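Local coordinates for protein citrate synthase (Pyrobaculum aerophilum, PDB 2IBP) that probably catalyses the condensation of oxaloacetate with acetyl-CoA and water to citrate and CoA, an entry reaction of the tricarboxylic acid cycle, at residues 35-40 with 213-218; 125-130 with 148-153; 161-166 with 189-194; 168-173 with 359-364. One frame throughout, in Å; residues are numbered along the deposited sequence. Where two conformers were deposited one is given.

Interaction 1: 35-40 with 213-218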
loop_
_atom_site.group_PDB
_atom_site.type_symbol
_atom_site.label_atom_id
_atom_site.label_comp_id
_atom_site.label_asym_id
_atom_site.label_seq_id
_atom_site.Cartn_x
_atom_site.Cartn_y
_atom_site.Cartn_z
ATOM N N SER A 35 16.473 7.408 -12.539
ATOM C CA SER A 35 17.886 7.709 -12.388
ATOM C C SER A 35 18.349 7.454 -10.951
ATOM O O SER A 35 19.476 7.784 -10.606
ATOM C CB SER A 35 18.171 9.150 -12.797
ATOM O OG SER A 35 17.523 10.063 -11.940
ATOM N N ILE A 36 17.558 6.719 -10.170
ATOM C CA ILE A 36 17.854 6.520 -8.756
ATOM C C ILE A 36 18.926 5.481 -8.502
ATOM O O ILE A 36 19.918 5.775 -7.857
ATOM C CB ILE A 36 16.583 6.218 -7.930
ATOM C CG1 ILE A 36 15.621 7.405 -8.048
ATOM C CG2 ILE A 36 16.943 5.987 -6.464
ATOM C CD1 ILE A 36 14.251 7.208 -7.423
ATOM N N SER A 37 18.717 4.266 -8.995
ATOM C CA SER A 37 19.711 3.216 -8.809
ATOM C C SER A 37 19.701 2.269 -9.988
ATOM O O SER A 37 18.732 2.205 -10.748
ATOM C CB SER A 37 19.467 2.433 -7.513
ATOM O OG SER A 37 18.218 1.734 -7.569
ATOM N N ASP A 38 20.790 1.532 -10.138
ATOM C CA ASP A 38 20.916 0.591 -11.227
ATOM C C ASP A 38 21.740 -0.568 -10.756
ATOM O O ASP A 38 22.645 -0.389 -9.949
ATOM C CB ASP A 38 21.621 1.232 -12.421
ATOM C CG ASP A 38 21.499 0.401 -13.693
ATOM O OD1 ASP A 38 20.483 -0.313 -13.852
ATOM O OD2 ASP A 38 22.411 0.460 -14.542
ATOM N N ILE A 39 21.402 -1.751 -11.254
ATOM C CA ILE A 39 22.153 -2.950 -10.935
ATOM C C ILE A 39 22.609 -3.622 -12.206
ATOM O O ILE A 39 21.819 -3.770 -13.150
ATOM C CB ILE A 39 21.288 -3.979 -10.214
ATOM C CG1 ILE A 39 20.783 -3.440 -8.880
ATOM C CG2 ILE A 39 22.071 -5.280 -9.998
ATOM C CD1 ILE A 39 19.647 -4.259 -8.315
ATOM N N ASP A 40 23.892 -3.953 -12.256
ATOM C CA ASP A 40 24.418 -4.810 -13.314
ATOM C C ASP A 40 24.579 -6.169 -12.634
ATOM O O ASP A 40 25.535 -6.394 -11.893
ATOM C CB ASP A 40 25.741 -4.327 -13.875
ATOM C CG ASP A 40 26.257 -5.221 -14.993
ATOM O OD1 ASP A 40 25.974 -6.441 -14.973
ATOM O OD2 ASP A 40 26.928 -4.698 -15.911
ATOM N N ASP A 213 18.543 1.768 -1.608
ATOM C CA ASP A 213 17.667 1.549 -2.765
ATOM C C ASP A 213 18.128 0.334 -3.529
ATOM O O ASP A 213 19.309 -0.027 -3.485
ATOM C CB ASP A 213 17.598 2.745 -3.708
ATOM C CG ASP A 213 16.354 2.693 -4.585
ATOM O OD1 ASP A 213 15.253 2.557 -4.014
ATOM O OD2 ASP A 213 16.466 2.736 -5.832
ATOM N N HIS A 214 17.197 -0.336 -4.197
ATOM C CA HIS A 214 17.565 -1.499 -4.965
ATOM C C HIS A 214 16.480 -1.763 -5.988
ATOM O O HIS A 214 15.638 -2.629 -5.796
ATOM C CB HIS A 214 17.806 -2.683 -4.026
ATOM C CG HIS A 214 18.854 -3.641 -4.508
ATOM N ND1 HIS A 214 18.568 -4.935 -4.886
ATOM C CD2 HIS A 214 20.178 -3.467 -4.746
ATOM C CE1 HIS A 214 19.683 -5.536 -5.269
ATOM N NE2 HIS A 214 20.677 -4.674 -5.175
ATOM N N GLU A 215 16.462 -0.896 -7.000
ATOM C CA GLU A 215 15.480 -0.941 -8.071
ATOM C C GLU A 215 14.040 -0.912 -7.551
ATOM O O GLU A 215 13.740 -0.068 -6.713
ATOM C CB GLU A 215 15.800 -2.043 -9.076
ATOM C CG GLU A 215 17.142 -1.719 -9.770
ATOM C CD GLU A 215 17.552 -2.674 -10.869
ATOM O OE1 GLU A 215 17.043 -3.818 -10.940
ATOM O OE2 GLU A 215 18.451 -2.279 -11.636
ATOM N N VAL A 216 13.141 -1.751 -8.078
ATOM C CA VAL A 216 11.724 -1.609 -7.740
ATOM C C VAL A 216 11.040 -2.881 -7.242
ATOM O O VAL A 216 10.241 -3.510 -7.969
ATOM C CB VAL A 216 10.906 -1.031 -8.929
ATOM C CG1 VAL A 216 9.526 -0.589 -8.430
ATOM C CG2 VAL A 216 11.621 0.151 -9.554
ATOM N N PRO A 217 11.364 -3.283 -6.005
ATOM C CA PRO A 217 10.691 -4.418 -5.393
ATOM C C PRO A 217 9.266 -4.052 -5.002
ATOM O O PRO A 217 8.847 -2.887 -5.131
ATOM C CB PRO A 217 11.539 -4.719 -4.159
ATOM C CG PRO A 217 12.204 -3.439 -3.834
ATOM C CD PRO A 217 12.368 -2.677 -5.112
ATOM N N ALA A 218 8.549 -5.014 -4.448
ATOM C CA ALA A 218 7.140 -4.814 -4.151
ATOM C C ALA A 218 6.859 -3.639 -3.224
ATOM O O ALA A 218 5.865 -2.938 -3.405
ATOM C CB ALA A 218 6.522 -6.102 -3.599
HETATM O O HOH W 1 17.292 0.533 -12.635
HETATM O O HOH W 2 19.244 -4.517 -13.326
#
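Ser37 and Glu215 carry most of the polar contact between strand 37-40 and loop 213-218. With its hydroxyl between backbone N and carbonyl carbon (chi1 64°), Ser37 OG donates to Asp213 OD2 at 2.7 Å, on the anti side of the carboxylate, and accepts Glu215 N at 3.2 Å. Glu215, extended beyond CG, reaches across to the strand. Its OE2 takes Ile39 N at 3.0 Å from above the carboxylate plane, and two waters link the same oxygen to Ser37 O and Ile39 O. Asp38 OD1 lies 3.6 Å from Glu215 OE2, a close approach of like charges probably eased by His399 of the second subunit, which bonds to Asp38 OD2. Ile39 lays CD1 over one face of the His214 ring, 3.4 Å from its centroid; His214 NE2 bonds to Tyr292. The His214 side chain lies about 4 Å from that of His289, bordering the probable active site. A glutamine in place of Glu215, having no negative charge, is likely to hold the two waters and the Ile39 amide less firmly. Strand 37-40 pairs antiparallel with strand 45-48; helix 363-382 packs on Ile36 and His214, and the loop leads into helix 218-227.

Interaction 2: 125-130 with 148-153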
loop_
_atom_site.group_PDB
_atom_site.type_symbol
_atom_site.label_atom_id
_atom_site.label_comp_id
_atom_site.label_asym_id
_atom_site.label_seq_id
_atom_site.Cartn_x
_atom_site.Cartn_y
_atom_site.Cartn_z
ATOM N N GLU A 125 2.195 19.470 9.417
ATOM C CA GLU A 125 1.628 20.655 8.749
ATOM C C GLU A 125 2.004 20.784 7.275
ATOM O O GLU A 125 1.188 21.198 6.448
ATOM C CB GLU A 125 2.019 21.923 9.515
ATOM C CG GLU A 125 1.464 21.972 10.932
ATOM C CD GLU A 125 1.930 23.190 11.720
ATOM O OE1 GLU A 125 2.542 24.103 11.121
ATOM O OE2 GLU A 125 1.683 23.229 12.947
ATOM N N ASP A 126 3.240 20.447 6.954
ATOM C CA ASP A 126 3.702 20.454 5.575
ATOM C C ASP A 126 2.889 19.468 4.762
ATOM O O ASP A 126 2.520 19.722 3.635
ATOM C CB ASP A 126 5.175 20.063 5.497
ATOM C CG ASP A 126 6.096 21.129 6.058
ATOM O OD1 ASP A 126 5.744 22.329 5.985
ATOM O OD2 ASP A 126 7.195 20.766 6.527
ATOM N N ASN A 127 2.713 18.278 5.314
ATOM C CA ASN A 127 1.959 17.261 4.635
ATOM C C ASN A 127 0.549 17.782 4.355
ATOM O O ASN A 127 0.031 17.596 3.263
ATOM C CB ASN A 127 1.896 15.991 5.487
ATOM C CG ASN A 127 1.564 14.749 4.673
ATOM O OD1 ASN A 127 2.087 14.562 3.576
ATOM N ND2 ASN A 127 0.829 13.815 5.292
ATOM N N GLN A 128 -0.095 18.361 5.369
ATOM C CA GLN A 128 -1.452 18.914 5.189
ATOM C C GLN A 128 -1.495 19.927 4.040
ATOM O O GLN A 128 -2.392 19.910 3.200
ATOM C CB GLN A 128 -1.969 19.563 6.469
ATOM C CG GLN A 128 -1.892 18.677 7.718
ATOM C CD GLN A 128 -2.296 17.229 7.482
ATOM O OE1 GLN A 128 -3.432 16.930 7.105
ATOM N NE2 GLN A 128 -1.378 16.314 7.776
ATOM N N LYS A 129 -0.491 20.786 3.999
ATOM C CA LYS A 129 -0.404 21.811 2.973
ATOM C C LYS A 129 -0.229 21.181 1.597
ATOM O O LYS A 129 -0.837 21.613 0.626
ATOM C CB LYS A 129 0.744 22.773 3.287
ATOM C CG LYS A 129 0.793 23.996 2.407
ATOM C CD LYS A 129 1.857 24.974 2.894
ATOM C CE LYS A 129 1.832 26.276 2.093
ATOM N NZ LYS A 129 2.150 26.068 0.652
ATOM N N LEU A 130 0.583 20.131 1.519
ATOM C CA LEU A 130 0.798 19.462 0.250
ATOM C C LEU A 130 -0.460 18.745 -0.191
ATOM O O LEU A 130 -0.806 18.771 -1.370
ATOM C CB LEU A 130 2.001 18.517 0.306
ATOM C CG LEU A 130 2.373 17.849 -1.022
ATOM C CD1 LEU A 130 2.580 18.833 -2.165
ATOM C CD2 LEU A 130 3.607 16.971 -0.841
ATOM N N TYR A 148 9.842 17.612 -0.678
ATOM C CA TYR A 148 11.209 17.254 -0.273
ATOM C C TYR A 148 11.384 17.383 1.234
ATOM O O TYR A 148 12.077 16.568 1.868
ATOM C CB TYR A 148 12.237 18.059 -1.059
ATOM C CG TYR A 148 12.462 17.473 -2.435
ATOM C CD1 TYR A 148 11.560 17.692 -3.470
ATOM C CD2 TYR A 148 13.500 16.582 -2.660
ATOM C CE1 TYR A 148 11.733 17.096 -4.714
ATOM C CE2 TYR A 148 13.697 15.990 -3.896
ATOM C CZ TYR A 148 12.809 16.239 -4.920
ATOM O OH TYR A 148 13.007 15.644 -6.150
ATOM N N ARG A 149 10.753 18.387 1.827
ATOM C CA ARG A 149 10.779 18.552 3.278
ATOM C C ARG A 149 10.178 17.290 3.928
ATOM O O ARG A 149 10.717 16.745 4.887
ATOM C CB ARG A 149 9.978 19.794 3.682
ATOM C CG ARG A 149 10.305 20.403 5.042
ATOM C CD ARG A 149 9.510 21.713 5.264
ATOM N NE ARG A 149 9.622 22.619 4.118
ATOM C CZ ARG A 149 8.814 23.651 3.877
ATOM N NH1 ARG A 149 7.799 23.927 4.691
ATOM N NH2 ARG A 149 8.999 24.392 2.792
ATOM N N ILE A 150 9.037 16.849 3.401
ATOM C CA ILE A 150 8.345 15.665 3.924
ATOM C C ILE A 150 9.183 14.413 3.752
ATOM O O ILE A 150 9.250 13.561 4.658
ATOM C CB ILE A 150 6.953 15.504 3.281
ATOM C CG1 ILE A 150 6.081 16.706 3.670
ATOM C CG2 ILE A 150 6.303 14.174 3.708
ATOM C CD1 ILE A 150 4.875 16.957 2.764
ATOM N N ALA A 151 9.796 14.280 2.584
ATOM C CA ALA A 151 10.688 13.152 2.299
ATOM C C ALA A 151 11.822 13.109 3.334
ATOM O O ALA A 151 12.110 12.051 3.911
ATOM C CB ALA A 151 11.236 13.229 0.882
ATOM N N GLU A 152 12.429 14.258 3.623
ATOM C CA GLU A 152 13.476 14.323 4.648
ATOM C C GLU A 152 12.956 13.893 6.027
ATOM O O GLU A 152 13.607 13.146 6.744
ATOM C CB GLU A 152 14.051 15.743 4.738
ATOM C CG GLU A 152 14.830 16.140 3.536
ATOM C CD GLU A 152 15.478 17.504 3.669
ATOM O OE1 GLU A 152 15.305 18.172 4.719
ATOM O OE2 GLU A 152 16.207 17.874 2.731
ATOM N N LYS A 153 11.748 14.315 6.365
ATOM C CA LYS A 153 11.165 13.975 7.646
ATOM C C LYS A 153 10.985 12.481 7.764
ATOM O O LYS A 153 11.235 11.902 8.813
ATOM C CB LYS A 153 9.833 14.660 7.851
ATOM C CG LYS A 153 9.946 16.132 8.113
ATOM C CD LYS A 153 8.582 16.731 8.164
ATOM C CE LYS A 153 8.608 18.206 8.364
ATOM N NZ LYS A 153 7.201 18.701 8.279
HETATM O O HOH W 3 5.361 20.533 9.248
#
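Asp126 reaches from helix 125-135 between two basic side chains of helix 141-169. Its OD1 forms a salt bridge with Arg149 NH1 at 2.9 Å, but the hydrogen bond within it is weak, and the carboxylate and guanidinium planes stand nearly perpendicular, 81° apart. Arg149 gets there by bending at chi3 (-49°). Lys153, extended beyond CG, crosses the aspartate and puts NZ 2.7 Å from Asp126 OD2, although the position of that oxygen is less certain. A water accepts from both Lys153 NZ and Asp126 N, tying the ammonium group to the helix backbone as well. Beneath these charges, Ile150 pushes CD1 against the other helix, 3.5 Å from Asn127 CA and 3.8 Å from Leu130 CD2. Farther out, Asp124 makes a second salt bridge with Lys153, Asn127 ND2 is held by Gly121 O and Asp232, and Leu233 and Tyr234 of helix 233-244 back Ile150. Phe111 of the second subunit packs on Asn127. The axes of 125-130 and 148-153 come within 9.6 Å at 140° between their directions, so two successive helices form a splayed antiparallel hairpin, with Ile150 packed beneath a salt-bridge network, within the mainly helical citrate synthase fold.

Interaction 3: 161-166 with 189-194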
loop_
_atom_site.group_PDB
_atom_site.type_symbol
_atom_site.label_atom_id
_atom_site.label_comp_id
_atom_site.label_asym_id
_atom_site.label_seq_id
_atom_site.Cartn_x
_atom_site.Cartn_y
_atom_site.Cartn_z
ATOM N N ILE A 161 10.866 5.913 15.282
ATOM C CA ILE A 161 9.700 5.051 15.375
ATOM C C ILE A 161 10.136 3.647 15.810
ATOM O O ILE A 161 9.585 3.074 16.758
ATOM C CB ILE A 161 8.962 4.976 14.039
ATOM C CG1 ILE A 161 8.358 6.335 13.682
ATOM C CG2 ILE A 161 7.840 3.922 14.115
ATOM C CD1 ILE A 161 7.683 6.359 12.335
ATOM N N VAL A 162 11.126 3.104 15.127
ATOM C CA VAL A 162 11.642 1.776 15.436
ATOM C C VAL A 162 12.132 1.678 16.874
ATOM O O VAL A 162 11.761 0.762 17.616
ATOM C CB VAL A 162 12.737 1.382 14.437
ATOM C CG1 VAL A 162 13.391 0.045 14.830
ATOM C CG2 VAL A 162 12.174 1.345 13.006
ATOM N N ALA A 163 13.010 2.602 17.260
ATOM C CA ALA A 163 13.593 2.598 18.596
ATOM C C ALA A 163 12.550 2.779 19.697
ATOM O O ALA A 163 12.592 2.079 20.717
ATOM C CB ALA A 163 14.672 3.673 18.711
ATOM N N TYR A 164 11.580 3.682 19.493
ATOM C CA TYR A 164 10.555 3.909 20.506
ATOM C C TYR A 164 9.721 2.652 20.697
ATOM O O TYR A 164 9.427 2.258 21.811
ATOM C CB TYR A 164 9.640 5.053 20.107
ATOM C CG TYR A 164 10.181 6.441 20.368
ATOM C CD1 TYR A 164 11.527 6.656 20.611
ATOM C CD2 TYR A 164 9.355 7.557 20.248
ATOM C CE1 TYR A 164 12.022 7.937 20.851
ATOM C CE2 TYR A 164 9.851 8.842 20.447
ATOM C CZ TYR A 164 11.194 9.021 20.735
ATOM O OH TYR A 164 11.719 10.294 20.905
ATOM N N HIS A 165 9.425 1.978 19.594
ATOM C CA HIS A 165 8.679 0.746 19.708
ATOM C C HIS A 165 9.495 -0.281 20.479
ATOM O O HIS A 165 8.971 -0.966 21.370
ATOM C CB HIS A 165 8.309 0.191 18.359
ATOM C CG HIS A 165 7.400 -0.981 18.457
ATOM N ND1 HIS A 165 7.873 -2.268 18.558
ATOM C CD2 HIS A 165 6.059 -1.054 18.632
ATOM C CE1 HIS A 165 6.854 -3.096 18.710
ATOM N NE2 HIS A 165 5.743 -2.384 18.764
ATOM N N TYR A 166 10.777 -0.396 20.143
ATOM C CA TYR A 166 11.644 -1.341 20.849
ATOM C C TYR A 166 11.592 -1.084 22.348
ATOM O O TYR A 166 11.366 -1.998 23.130
ATOM C CB TYR A 166 13.068 -1.296 20.334
ATOM C CG TYR A 166 14.007 -2.107 21.185
ATOM C CD1 TYR A 166 13.958 -3.489 21.163
ATOM C CD2 TYR A 166 14.884 -1.489 22.070
ATOM C CE1 TYR A 166 14.774 -4.239 21.985
ATOM C CE2 TYR A 166 15.735 -2.230 22.859
ATOM C CZ TYR A 166 15.654 -3.599 22.837
ATOM O OH TYR A 166 16.500 -4.336 23.654
ATOM N N TYR A 189 21.782 4.569 20.125
ATOM C CA TYR A 189 21.567 5.246 21.398
ATOM C C TYR A 189 20.080 5.171 21.816
ATOM O O TYR A 189 19.760 4.864 22.962
ATOM C CB TYR A 189 22.034 6.704 21.277
ATOM C CG TYR A 189 21.566 7.575 22.402
ATOM C CD1 TYR A 189 22.092 7.456 23.676
ATOM C CD2 TYR A 189 20.556 8.501 22.193
ATOM C CE1 TYR A 189 21.617 8.224 24.708
ATOM C CE2 TYR A 189 20.078 9.278 23.214
ATOM C CZ TYR A 189 20.610 9.143 24.474
ATOM O OH TYR A 189 20.122 9.930 25.482
ATOM N N MET A 190 19.173 5.408 20.870
ATOM C CA MET A 190 17.752 5.349 21.179
ATOM C C MET A 190 17.277 3.931 21.486
ATOM O O MET A 190 16.356 3.737 22.272
ATOM C CB MET A 190 16.938 5.942 20.035
ATOM C CG MET A 190 17.138 7.429 19.837
ATOM S SD MET A 190 15.918 8.096 18.696
ATOM C CE MET A 190 16.317 7.123 17.256
ATOM N N MET A 191 17.923 2.940 20.877
ATOM C CA MET A 191 17.560 1.552 21.130
ATOM C C MET A 191 17.996 1.134 22.516
ATOM O O MET A 191 17.206 0.592 23.279
ATOM C CB MET A 191 18.231 0.615 20.134
ATOM C CG MET A 191 17.660 0.665 18.738
ATOM S SD MET A 191 16.066 -0.188 18.646
ATOM C CE MET A 191 16.594 -1.903 18.822
ATOM N N PHE A 192 19.249 1.424 22.855
ATOM C CA PHE A 192 19.828 0.872 24.066
ATOM C C PHE A 192 20.161 1.835 25.207
ATOM O O PHE A 192 20.491 1.385 26.301
ATOM C CB PHE A 192 21.031 0.036 23.696
ATOM C CG PHE A 192 20.730 -1.011 22.664
ATOM C CD1 PHE A 192 19.777 -1.988 22.899
ATOM C CD2 PHE A 192 21.389 -1.019 21.454
ATOM C CE1 PHE A 192 19.501 -2.947 21.942
ATOM C CE2 PHE A 192 21.144 -2.001 20.511
ATOM C CZ PHE A 192 20.185 -2.961 20.755
ATOM N N GLY A 193 20.022 3.135 24.974
ATOM C CA GLY A 193 20.190 4.134 26.024
ATOM C C GLY A 193 21.614 4.488 26.388
ATOM O O GLY A 193 21.859 5.118 27.418
ATOM N N ARG A 194 22.558 4.067 25.558
ATOM C CA ARG A 194 23.958 4.413 25.761
ATOM C C ARG A 194 24.559 4.748 24.400
ATOM O O ARG A 194 24.110 4.235 23.378
ATOM C CB ARG A 194 24.695 3.243 26.412
ATOM C CG ARG A 194 24.665 1.968 25.607
ATOM C CD ARG A 194 25.391 0.839 26.329
ATOM N NE ARG A 194 24.735 0.483 27.585
ATOM C CZ ARG A 194 23.737 -0.394 27.696
ATOM N NH1 ARG A 194 23.258 -1.015 26.620
ATOM N NH2 ARG A 194 23.215 -0.648 28.892
#
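Ala163 and Met191 mark the closest backbone approach, their CA atoms only 4.8 Å apart, where the end of helix 183-192 presses on helix 141-169. The alanine leaves space for this: Ala163 CB meets Met190 CB at 3.5 Å, tighter than an ordinary carbon contact, and Met191 SD lies 3.7 Å from Ala163 CA. Met191 is folded rather than extended, bent at both chi2 (-75°) and chi3 (-71°), which turns its methyl over a face of the Tyr166 ring. CE stands 3.8 Å from the centroid of that ring in a CH-pi contact, while SD approaches obliquely, giving a Met-aromatic pair. Tyr166 meets it with CG anti to the backbone N (chi1 171°), its ring reaching across to the neighbouring helix. Beyond the methionine, Tyr166 OH comes to the edge of the Phe192 ring, 3.7 Å from Phe192 CE1; the two rings meet obliquely. Met191 CB covers a face of Phe192, so this methionine serves both aromatic rings. Arg167 NH1 donates to Met191 O. Gly193, with positive phi, is the first residue beyond the helix. Around this buried contact, helices 95-103 and 109-123 pack on Ile161 and His165 of helix 141-169, helix 363-382 touches Val162, and Tyr362 meets Tyr166 edge-to-face.

Interaction 4: 168-173 with 359-364. With ACT (acetate ion), chain C.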
loop_
_atom_site.group_PDB
_atom_site.type_symbol
_atom_site.label_atom_id
_atom_site.label_comp_id
_atom_site.label_asym_id
_atom_site.label_seq_id
_atom_site.Cartn_x
_atom_site.Cartn_y
_atom_site.Cartn_z
ATOM N N PHE A 168 9.376 0.649 24.199
ATOM C CA PHE A 168 8.070 0.356 24.757
ATOM C C PHE A 168 7.784 -1.137 24.819
ATOM O O PHE A 168 7.142 -1.597 25.762
ATOM C CB PHE A 168 6.943 1.043 23.995
ATOM C CG PHE A 168 6.894 2.532 24.162
ATOM C CD1 PHE A 168 6.960 3.118 25.412
ATOM C CD2 PHE A 168 6.535 3.322 23.093
ATOM C CE1 PHE A 168 6.819 4.489 25.561
ATOM C CE2 PHE A 168 6.404 4.696 23.230
ATOM C CZ PHE A 168 6.504 5.269 24.472
ATOM N N SER A 169 8.239 -1.890 23.817
ATOM C CA SER A 169 7.970 -3.337 23.775
ATOM C C SER A 169 8.640 -4.051 24.950
ATOM O O SER A 169 8.195 -5.120 25.375
ATOM C CB SER A 169 8.435 -3.954 22.449
ATOM O OG SER A 169 9.840 -4.074 22.404
ATOM N N ARG A 170 9.713 -3.448 25.464
ATOM C CA ARG A 170 10.492 -3.988 26.581
ATOM C C ARG A 170 10.116 -3.336 27.927
ATOM O O ARG A 170 10.787 -3.543 28.942
ATOM C CB ARG A 170 11.993 -3.810 26.299
ATOM C CG ARG A 170 12.650 -4.937 25.525
ATOM C CD ARG A 170 11.965 -5.292 24.208
ATOM N NE ARG A 170 12.556 -6.489 23.595
ATOM C CZ ARG A 170 12.111 -7.073 22.482
ATOM N NH1 ARG A 170 11.056 -6.592 21.850
ATOM N NH2 ARG A 170 12.713 -8.153 22.007
ATOM N N GLY A 171 9.033 -2.573 27.931
ATOM C CA GLY A 171 8.557 -1.874 29.119
ATOM C C GLY A 171 9.521 -0.815 29.613
ATOM O O GLY A 171 9.546 -0.494 30.803
ATOM N N LEU A 172 10.313 -0.265 28.699
ATOM C CA LEU A 172 11.295 0.769 29.047
ATOM C C LEU A 172 10.793 2.132 28.594
ATOM O O LEU A 172 9.869 2.228 27.784
ATOM C CB LEU A 172 12.630 0.481 28.362
ATOM C CG LEU A 172 13.217 -0.908 28.598
ATOM C CD1 LEU A 172 14.452 -1.119 27.744
ATOM C CD2 LEU A 172 13.494 -1.136 30.082
ATOM N N GLU A 173 11.342 3.187 29.194
ATOM C CA GLU A 173 10.989 4.548 28.801
ATOM C C GLU A 173 11.719 4.837 27.505
ATOM O O GLU A 173 12.801 4.288 27.264
ATOM C CB GLU A 173 11.411 5.562 29.870
ATOM C CG GLU A 173 10.671 5.395 31.192
ATOM C CD GLU A 173 9.178 5.622 31.043
ATOM O OE1 GLU A 173 8.789 6.499 30.243
ATOM O OE2 GLU A 173 8.394 4.933 31.732
ATOM N N PRO A 359 16.812 -7.482 18.385
ATOM C CA PRO A 359 15.962 -8.663 18.209
ATOM C C PRO A 359 15.623 -8.915 16.736
ATOM O O PRO A 359 15.524 -7.981 15.942
ATOM C CB PRO A 359 14.710 -8.332 19.030
ATOM C CG PRO A 359 15.135 -7.281 19.958
ATOM C CD PRO A 359 16.159 -6.466 19.214
ATOM N N TYR A 360 15.379 -10.169 16.389
ATOM C CA TYR A 360 15.093 -10.530 15.010
ATOM C C TYR A 360 13.962 -9.713 14.400
ATOM O O TYR A 360 14.013 -9.358 13.211
ATOM C CB TYR A 360 14.651 -11.988 14.926
ATOM C CG TYR A 360 15.721 -12.995 15.236
ATOM C CD1 TYR A 360 16.885 -13.040 14.485
ATOM C CD2 TYR A 360 15.490 -14.006 16.151
ATOM C CE1 TYR A 360 17.841 -14.023 14.702
ATOM C CE2 TYR A 360 16.444 -14.992 16.380
ATOM C CZ TYR A 360 17.608 -14.999 15.649
ATOM O OH TYR A 360 18.570 -15.970 15.879
ATOM N N GLU A 361 12.912 -9.486 15.178
ATOM C CA GLU A 361 11.737 -8.785 14.682
ATOM C C GLU A 361 12.017 -7.329 14.309
ATOM O O GLU A 361 11.184 -6.691 13.670
ATOM C CB GLU A 361 10.570 -8.886 15.666
ATOM C CG GLU A 361 10.804 -8.285 17.050
ATOM C CD GLU A 361 11.451 -9.230 18.076
ATOM O OE1 GLU A 361 12.008 -10.296 17.725
ATOM O OE2 GLU A 361 11.383 -8.879 19.276
ATOM N N TYR A 362 13.192 -6.826 14.692
ATOM C CA TYR A 362 13.598 -5.453 14.326
ATOM C C TYR A 362 14.491 -5.418 13.088
ATOM O O TYR A 362 14.837 -4.346 12.599
ATOM C CB TYR A 362 14.210 -4.691 15.501
ATOM C CG TYR A 362 13.174 -4.365 16.545
ATOM C CD1 TYR A 362 12.382 -3.214 16.437
ATOM C CD2 TYR A 362 12.840 -5.283 17.525
ATOM C CE1 TYR A 362 11.379 -2.961 17.322
ATOM C CE2 TYR A 362 11.811 -5.048 18.401
ATOM C CZ TYR A 362 11.054 -3.895 18.284
ATOM O OH TYR A 362 10.012 -3.661 19.157
ATOM N N PHE A 363 14.849 -6.579 12.545
ATOM C CA PHE A 363 15.696 -6.622 11.348
ATOM C C PHE A 363 15.014 -5.931 10.171
ATOM O O PHE A 363 15.623 -5.088 9.490
ATOM C CB PHE A 363 16.027 -8.075 10.951
ATOM C CG PHE A 363 17.094 -8.729 11.801
ATOM C CD1 PHE A 363 17.338 -8.321 13.108
ATOM C CD2 PHE A 363 17.741 -9.875 11.334
ATOM C CE1 PHE A 363 18.301 -8.969 13.894
ATOM C CE2 PHE A 363 18.692 -10.515 12.116
ATOM C CZ PHE A 363 18.966 -10.060 13.387
ATOM N N THR A 364 13.766 -6.303 9.901
ATOM C CA THR A 364 13.045 -5.700 8.771
ATOM C C THR A 364 12.745 -4.220 9.016
ATOM O O THR A 364 12.916 -3.414 8.109
ATOM C CB THR A 364 11.836 -6.528 8.365
ATOM O OG1 THR A 364 12.303 -7.843 8.005
ATOM C CG2 THR A 364 11.150 -5.883 7.155
HETATM C C ACT C . 16.472 -12.582 19.020
HETATM O O ACT C . 15.454 -11.922 18.687
HETATM O OXT ACT C . 16.284 -13.526 19.824
HETATM C CH3 ACT C . 17.842 -12.280 18.478
#
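Arg170 and Glu361 are brought together by a bend in each chain: the arginine turns at chi2 (54°) before running out straight, and the glutamate folds at chi2 (-87°). The two end groups come from opposite directions. Arg170 NH2 meets Glu361 OE2 at 3.1 Å, in the guanidinium plane and nearly along the C-O axis of the carboxylate, with a fairly straight N-H...O angle of 161°; a weak second bond runs from Arg170 NH1 to the same oxygen. Glu361 was modelled in two conformers, so this bridge need not hold in both. Arg170 NH1 donates to Ser169 OG at 2.9 Å, in the guanidinium plane, which helps to fix the rotation of the group, and Pro359 CG lies 3.3 Å from Arg170 NH2. Tyr362 OH binds His165, and Ser169 OG also bonds to Tyr166 O. Helix 141-169 closes here in a Schellman motif with Gly171 as its C' residue. An acetate, probably from the crystallisation liquor, accepts Tyr360 N at 2.9 Å and sets its methyl over the centre of the Tyr360 ring. Replacing Tyr360 by an alanine takes away the ring under the methyl, and a gap is likely to open beside Arg258 and Leu261 of helix 252-263. The contact thus rests on a surface ion pair with little apolar packing, and the two conformers of Glu361 suggest that it may shift.

Helix 141-169 is common to interactions 2, 3 and 4, which meet it at successive levels; interactions 3 and 4 touch, chiefly through the hydrogen bond of His165 with Tyr362. Interaction 3 is the buried one and relies on methionine, alanine and aromatic contacts, whereas interaction 4 lies on the surface and depends on an ion pair. Interactions 1 and 2 are partly buried and both touch the second subunit, but one joins a strand to a loop with hydrogen bonds and waters, the other two helices with salt bridges. Interaction 1 alone approaches the predicted active site, through His214.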